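Local coordinates for protein chitooligosaccharide oxidase (Gibberella zeae, PDB 6Y0R) that oxidises the C1 hydroxyl of chitooligosaccharides to lactones with a bicovalently bound FAD, passing the electrons to molecular oxygen to give hydrogen peroxide, at residues H336-A341 against D409-T414; I238-D243 against G301-T306. One frame throughout, in Å; residues are numbered along the deposited sequence.

Interaction 1. Residues H336-A341 against D409-T414; sequences HDNFYA and DSVAAT
Tyr-340 and Asp-409 face each other as an antiparallel hydrogen-bonded pair: Tyr-340 N donates to Asp-409 O and Asp-409 N to Tyr-340 O, each over 2.9 Å. One residue along, Phe-339 and Ser-410 form the non-hydrogen-bonded pair. Past it, Val-411 N reaches Asn-338 O at 3.0 Å in an almost straight bond (173° at the hydrogen).

Side chains add bonds beyond the backbone pairing. With CG anti to the backbone N (chi1 -169°), the amide of Asn-338 reaches the backbone loop that follows Val-411, and its ND2 gives a bent bond of 3.1 Å to Ala-412 O, the acceptor lying 24° out of the amide plane. Asp-337 OD1 takes two protein donors: Ser-410 OG comes to its syn side, close to the carboxylate plane, while Asn-338 N arrives from above that plane at 2.8 Å. A water gives one hydrogen to the same oxygen and the other to Val-411 O, a second link across the gap. Asp-337 OD2 is held by Tyr-408 OH, which should further fix the rotation of the carboxylate. Tyr-340 OH hydrogen-bonds Asp-449 OD1.

Packing is slighter. The Val-411 CG2 methyl touches CG and ND2 of the Asn-338 amide, 3.5 Å from ND2, the side chains crossing at a slant. The Phe-339 ring turns from 409-414 to stack on Tyr-408, and the Phe-339 side chain comes to about 6 Å from the FAD.

This is an antiparallel edge pairing: strand 338-346 borders the seven-stranded sheet next to strand 403-411, at the border from which Phe-339 approaches the flavin.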
loop_
_atom_site.group_PDB
_atom_site.type_symbol
_atom_site.label_atom_id
_atom_site.label_comp_id
_atom_site.label_asym_id
_atom_site.label_seq_id
_atom_site.Cartn_x
_atom_site.Cartn_y
_atom_site.Cartn_z
ATOM N N HIS A 336 -13.693 -9.038 0.367
ATOM C CA HIS A 336 -13.528 -9.011 1.836
ATOM C C HIS A 336 -12.472 -10.021 2.260
ATOM O O HIS A 336 -12.253 -11.028 1.566
ATOM C CB HIS A 336 -14.865 -9.277 2.557
ATOM C CG HIS A 336 -15.851 -8.178 2.392
ATOM N ND1 HIS A 336 -15.688 -6.933 3.000
ATOM C CD2 HIS A 336 -16.989 -8.112 1.663
ATOM C CE1 HIS A 336 -16.681 -6.145 2.620
ATOM N NE2 HIS A 336 -17.495 -6.857 1.805
ATOM N N ASP A 337 -11.875 -9.750 3.405
ATOM C CA ASP A 337 -11.154 -10.747 4.195
ATOM C C ASP A 337 -11.415 -10.426 5.649
ATOM O O ASP A 337 -11.935 -9.370 5.945
ATOM C CB ASP A 337 -9.671 -10.790 3.776
ATOM C CG ASP A 337 -8.944 -12.041 4.259
ATOM O OD1 ASP A 337 -9.624 -12.977 4.788
ATOM O OD2 ASP A 337 -7.698 -12.092 4.135
ATOM N N ASN A 338 -11.034 -11.336 6.529
ATOM C CA ASN A 338 -11.216 -11.207 8.000
ATOM C C ASN A 338 -9.861 -11.476 8.645
ATOM O O ASN A 338 -9.465 -12.621 8.739
ATOM C CB ASN A 338 -12.298 -12.179 8.491
ATOM C CG ASN A 338 -12.723 -11.941 9.916
ATOM O OD1 ASN A 338 -12.204 -11.080 10.619
ATOM N ND2 ASN A 338 -13.658 -12.764 10.384
ATOM N N PHE A 339 -9.093 -10.429 8.923
ATOM C CA PHE A 339 -7.644 -10.604 9.185
ATOM C C PHE A 339 -7.052 -9.516 10.062
ATOM O O PHE A 339 -7.663 -8.491 10.360
ATOM C CB PHE A 339 -6.930 -10.667 7.840
ATOM C CG PHE A 339 -6.904 -9.349 7.123
ATOM C CD1 PHE A 339 -7.996 -8.902 6.410
ATOM C CD2 PHE A 339 -5.755 -8.567 7.127
ATOM C CE1 PHE A 339 -7.977 -7.718 5.687
ATOM C CE2 PHE A 339 -5.725 -7.385 6.377
ATOM C CZ PHE A 339 -6.841 -6.944 5.702
ATOM N N TYR A 340 -5.854 -9.813 10.521
ATOM C CA TYR A 340 -4.945 -8.877 11.190
ATOM C C TYR A 340 -3.597 -8.949 10.460
ATOM O O TYR A 340 -3.228 -9.979 9.932
ATOM C CB TYR A 340 -4.789 -9.243 12.658
ATOM C CG TYR A 340 -3.742 -8.444 13.374
ATOM C CD1 TYR A 340 -3.815 -7.059 13.457
ATOM C CD2 TYR A 340 -2.620 -9.061 13.907
ATOM C CE1 TYR A 340 -2.833 -6.320 14.080
ATOM C CE2 TYR A 340 -1.648 -8.340 14.566
ATOM C CZ TYR A 340 -1.725 -6.956 14.619
ATOM O OH TYR A 340 -0.746 -6.263 15.266
ATOM N N ALA A 341 -2.948 -7.805 10.330
ATOM C CA ALA A 341 -1.656 -7.703 9.629
ATOM C C ALA A 341 -0.757 -6.748 10.365
ATOM O O ALA A 341 -1.191 -5.909 11.179
ATOM C CB ALA A 341 -1.882 -7.243 8.208
ATOM N N ASP A 409 -2.506 -12.709 9.155
ATOM C CA ASP A 409 -3.233 -13.829 9.806
ATOM C C ASP A 409 -4.707 -13.659 9.484
ATOM O O ASP A 409 -5.249 -12.599 9.785
ATOM C CB ASP A 409 -2.950 -13.837 11.285
ATOM C CG ASP A 409 -3.595 -15.017 12.012
ATOM O OD1 ASP A 409 -3.796 -16.065 11.371
ATOM O OD2 ASP A 409 -3.752 -14.884 13.206
ATOM N N SER A 410 -5.323 -14.699 8.931
ATOM C CA SER A 410 -6.688 -14.664 8.369
ATOM C C SER A 410 -7.542 -15.748 9.035
ATOM O O SER A 410 -7.009 -16.812 9.328
ATOM C CB SER A 410 -6.607 -14.920 6.885
ATOM O OG SER A 410 -7.873 -14.814 6.327
ATOM N N VAL A 411 -8.817 -15.461 9.234
ATOM C CA VAL A 411 -9.842 -16.450 9.700
ATOM C C VAL A 411 -11.020 -16.390 8.735
ATOM O O VAL A 411 -11.082 -15.497 7.865
ATOM C CB VAL A 411 -10.259 -16.173 11.150
ATOM C CG1 VAL A 411 -9.083 -16.240 12.110
ATOM C CG2 VAL A 411 -10.973 -14.839 11.296
ATOM N N ALA A 412 -11.958 -17.336 8.842
ATOM C CA ALA A 412 -13.059 -17.386 7.868
ATOM C C ALA A 412 -13.956 -16.158 8.081
ATOM O O ALA A 412 -13.945 -15.573 9.208
ATOM C CB ALA A 412 -13.843 -18.677 8.000
ATOM N N ALA A 413 -14.744 -15.845 7.057
ATOM C CA ALA A 413 -15.618 -14.657 6.970
ATOM C C ALA A 413 -16.566 -14.640 8.167
ATOM O O ALA A 413 -16.848 -13.551 8.653
ATOM C CB ALA A 413 -16.365 -14.660 5.662
ATOM N N THR A 414 -16.951 -15.816 8.661
ATOM C CA THR A 414 -17.977 -15.999 9.722
ATOM C C THR A 414 -17.323 -16.348 11.061
ATOM O O THR A 414 -18.075 -16.665 11.999
ATOM C CB THR A 414 -18.964 -17.102 9.320
ATOM O OG1 THR A 414 -18.201 -18.285 9.073
ATOM C CG2 THR A 414 -19.777 -16.728 8.099
HETATM O O HOH W 1 -11.571 -14.473 5.511
#

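Interaction 2. Residues I238-D243 against G301-T306; sequences IGLNWD and GGVQVT
Leu-240 and Val-303 meet methyl to methyl, Leu-240 CD2 against Val-303 CG1 at 3.4 Å, tighter than usual for two carbons. The two side chains slant across one another. Val-303 carries CG1 anti to its carbonyl carbon (chi1 -56°), which directs this methyl at Leu-240 and leaves CB and CG2 to Ile-238.

Ile-238 splits its branches between two valines. Its CG2 rests on Val-303 CB at 3.7 Å; its CG1 and CD1 arm crosses Val-305 at a slant, both carbons touching Val-305 CG2, CG1 at 4.0 Å. Helix 286-300 closes over this group: Val-297 touches both valines, and Phe-300 packs on Leu-240. The other methyl of Leu-240, CD1, sits 3.2 Å above the ring plane of Trp-242, offset toward the rim, while the indole meets Phe-300 edge-to-face.

Between the backbones, waters stand in for direct bonds. One donates to Gly-239 O and accepts from Gln-304 N (2.8 Å); another accepts from Gly-239 N and donates to Gln-304 O. Farther out, a third lies in the plane of the indole at its edge, accepting from Trp-242 NE1 at 3.2 Å and donating to Gly-301 O.

Strand 233-239 and the lead-in to edge strand 305-310 are thus diverging here: branched aliphatic chains grip on the helix-covered side, and paired waters satisfy the peptide groups where the strands have parted.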
loop_
_atom_site.group_PDB
_atom_site.type_symbol
_atom_site.label_atom_id
_atom_site.label_comp_id
_atom_site.label_asym_id
_atom_site.label_seq_id
_atom_site.Cartn_x
_atom_site.Cartn_y
_atom_site.Cartn_z
ATOM N N ILE A 238 10.672 -19.921 -7.162
ATOM C CA ILE A 238 11.662 -20.928 -6.702
ATOM C C ILE A 238 11.067 -21.627 -5.494
ATOM O O ILE A 238 10.916 -20.996 -4.435
ATOM C CB ILE A 238 13.034 -20.330 -6.375
ATOM C CG1 ILE A 238 13.529 -19.364 -7.447
ATOM C CG2 ILE A 238 14.013 -21.462 -6.185
ATOM C CD1 ILE A 238 14.830 -18.706 -7.132
ATOM N N GLY A 239 10.762 -22.916 -5.668
ATOM C CA GLY A 239 10.267 -23.771 -4.592
ATOM C C GLY A 239 11.436 -24.195 -3.742
ATOM O O GLY A 239 12.495 -24.478 -4.293
ATOM N N LEU A 240 11.253 -24.175 -2.439
ATOM C CA LEU A 240 12.335 -24.463 -1.481
ATOM C C LEU A 240 11.873 -25.552 -0.520
ATOM O O LEU A 240 10.679 -25.628 -0.241
ATOM C CB LEU A 240 12.741 -23.202 -0.714
ATOM C CG LEU A 240 13.390 -22.087 -1.539
ATOM C CD1 LEU A 240 13.606 -20.847 -0.686
ATOM C CD2 LEU A 240 14.701 -22.561 -2.146
ATOM N N ASN A 241 12.838 -26.315 -0.005
ATOM C CA ASN A 241 12.609 -27.346 1.025
ATOM C C ASN A 241 13.579 -27.038 2.160
ATOM O O ASN A 241 14.586 -27.747 2.325
ATOM C CB ASN A 241 12.764 -28.726 0.389
ATOM C CG ASN A 241 12.461 -29.851 1.349
ATOM O OD1 ASN A 241 11.667 -29.702 2.274
ATOM N ND2 ASN A 241 13.128 -30.977 1.145
ATOM N N TRP A 242 13.282 -25.994 2.908
ATOM C CA TRP A 242 14.119 -25.501 4.009
ATOM C C TRP A 242 13.580 -25.986 5.343
ATOM O O TRP A 242 12.371 -26.230 5.462
ATOM C CB TRP A 242 14.210 -23.972 3.953
ATOM C CG TRP A 242 15.065 -23.459 2.834
ATOM C CD1 TRP A 242 15.876 -24.160 1.987
ATOM C CD2 TRP A 242 15.250 -22.073 2.505
ATOM N NE1 TRP A 242 16.495 -23.315 1.093
ATOM C CE2 TRP A 242 16.153 -22.016 1.409
ATOM C CE3 TRP A 242 14.749 -20.879 3.025
ATOM C CZ2 TRP A 242 16.529 -20.810 0.825
ATOM C CZ3 TRP A 242 15.132 -19.686 2.443
ATOM C CH2 TRP A 242 16.027 -19.650 1.377
ATOM N N ASP A 243 14.466 -26.051 6.310
ATOM C CA ASP A 243 14.116 -26.292 7.721
ATOM C C ASP A 243 14.968 -25.364 8.576
ATOM O O ASP A 243 15.677 -24.455 8.058
ATOM C CB ASP A 243 14.269 -27.773 8.077
ATOM C CG ASP A 243 15.657 -28.341 7.870
ATOM O OD1 ASP A 243 16.612 -27.553 7.742
ATOM O OD2 ASP A 243 15.776 -29.592 7.834
ATOM N N GLY A 301 21.290 -24.464 -3.662
ATOM C CA GLY A 301 21.449 -25.892 -3.978
ATOM C C GLY A 301 20.115 -26.609 -4.100
ATOM O O GLY A 301 19.191 -26.394 -3.237
ATOM N N GLY A 302 20.027 -27.473 -5.103
ATOM C CA GLY A 302 18.875 -28.380 -5.246
ATOM C C GLY A 302 17.552 -27.657 -5.439
ATOM O O GLY A 302 16.522 -28.220 -5.021
ATOM N N VAL A 303 17.563 -26.519 -6.107
ATOM C CA VAL A 303 16.310 -25.795 -6.450
ATOM C C VAL A 303 16.228 -25.679 -7.975
ATOM O O VAL A 303 17.300 -25.503 -8.640
ATOM C CB VAL A 303 16.265 -24.427 -5.751
ATOM C CG1 VAL A 303 16.420 -24.572 -4.258
ATOM C CG2 VAL A 303 17.299 -23.456 -6.309
ATOM N N GLN A 304 15.001 -25.608 -8.480
ATOM C CA GLN A 304 14.653 -25.298 -9.893
ATOM C C GLN A 304 13.865 -23.976 -9.924
ATOM O O GLN A 304 12.979 -23.770 -9.079
ATOM C CB GLN A 304 13.790 -26.408 -10.507
ATOM C CG GLN A 304 13.690 -26.383 -12.038
ATOM C CD GLN A 304 12.332 -26.648 -12.680
ATOM O OE1 GLN A 304 11.381 -27.169 -12.081
ATOM N NE2 GLN A 304 12.229 -26.276 -13.948
ATOM N N VAL A 305 14.234 -23.128 -10.859
ATOM C CA VAL A 305 13.479 -21.891 -11.162
ATOM C C VAL A 305 12.391 -22.271 -12.161
ATOM O O VAL A 305 12.739 -22.860 -13.204
ATOM C CB VAL A 305 14.415 -20.838 -11.748
ATOM C CG1 VAL A 305 13.689 -19.597 -12.220
ATOM C CG2 VAL A 305 15.500 -20.482 -10.737
ATOM N N THR A 306 11.157 -21.901 -11.873
ATOM C CA THR A 306 10.066 -21.901 -12.876
ATOM C C THR A 306 9.874 -20.457 -13.325
ATOM O O THR A 306 9.994 -19.548 -12.509
ATOM C CB THR A 306 8.778 -22.530 -12.359
ATOM O OG1 THR A 306 8.270 -21.748 -11.282
ATOM C CG2 THR A 306 8.965 -23.971 -11.915
HETATM O O HOH W 2 13.120 -25.973 -6.491
HETATM O O HOH W 3 10.702 -24.183 -8.225
HETATM O O HOH W 4 17.829 -25.303 -1.041
#

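Both contacts belong to the same antiparallel seven-stranded sheet, at its two opposite borders: interaction 1 joins outermost strand 338-346 to 403-411, interaction 2 outermost strand 305-310 to 233-239. Their nearest atoms are about 20 Å apart. Each mixes buried and exposed residues, but the centre of interaction 1 is about 18 Å from the chain centre, that of interaction 2 about 29 Å, and interaction 1 approaches the flavin. Its chemistry is chiefly direct polar bonding, backbone and side chain together. Interaction 2, toward the periphery, depends on aliphatic packing beneath helix 286-300 and on water bridges. Along the chain, interaction 2 closes before interaction 1 opens.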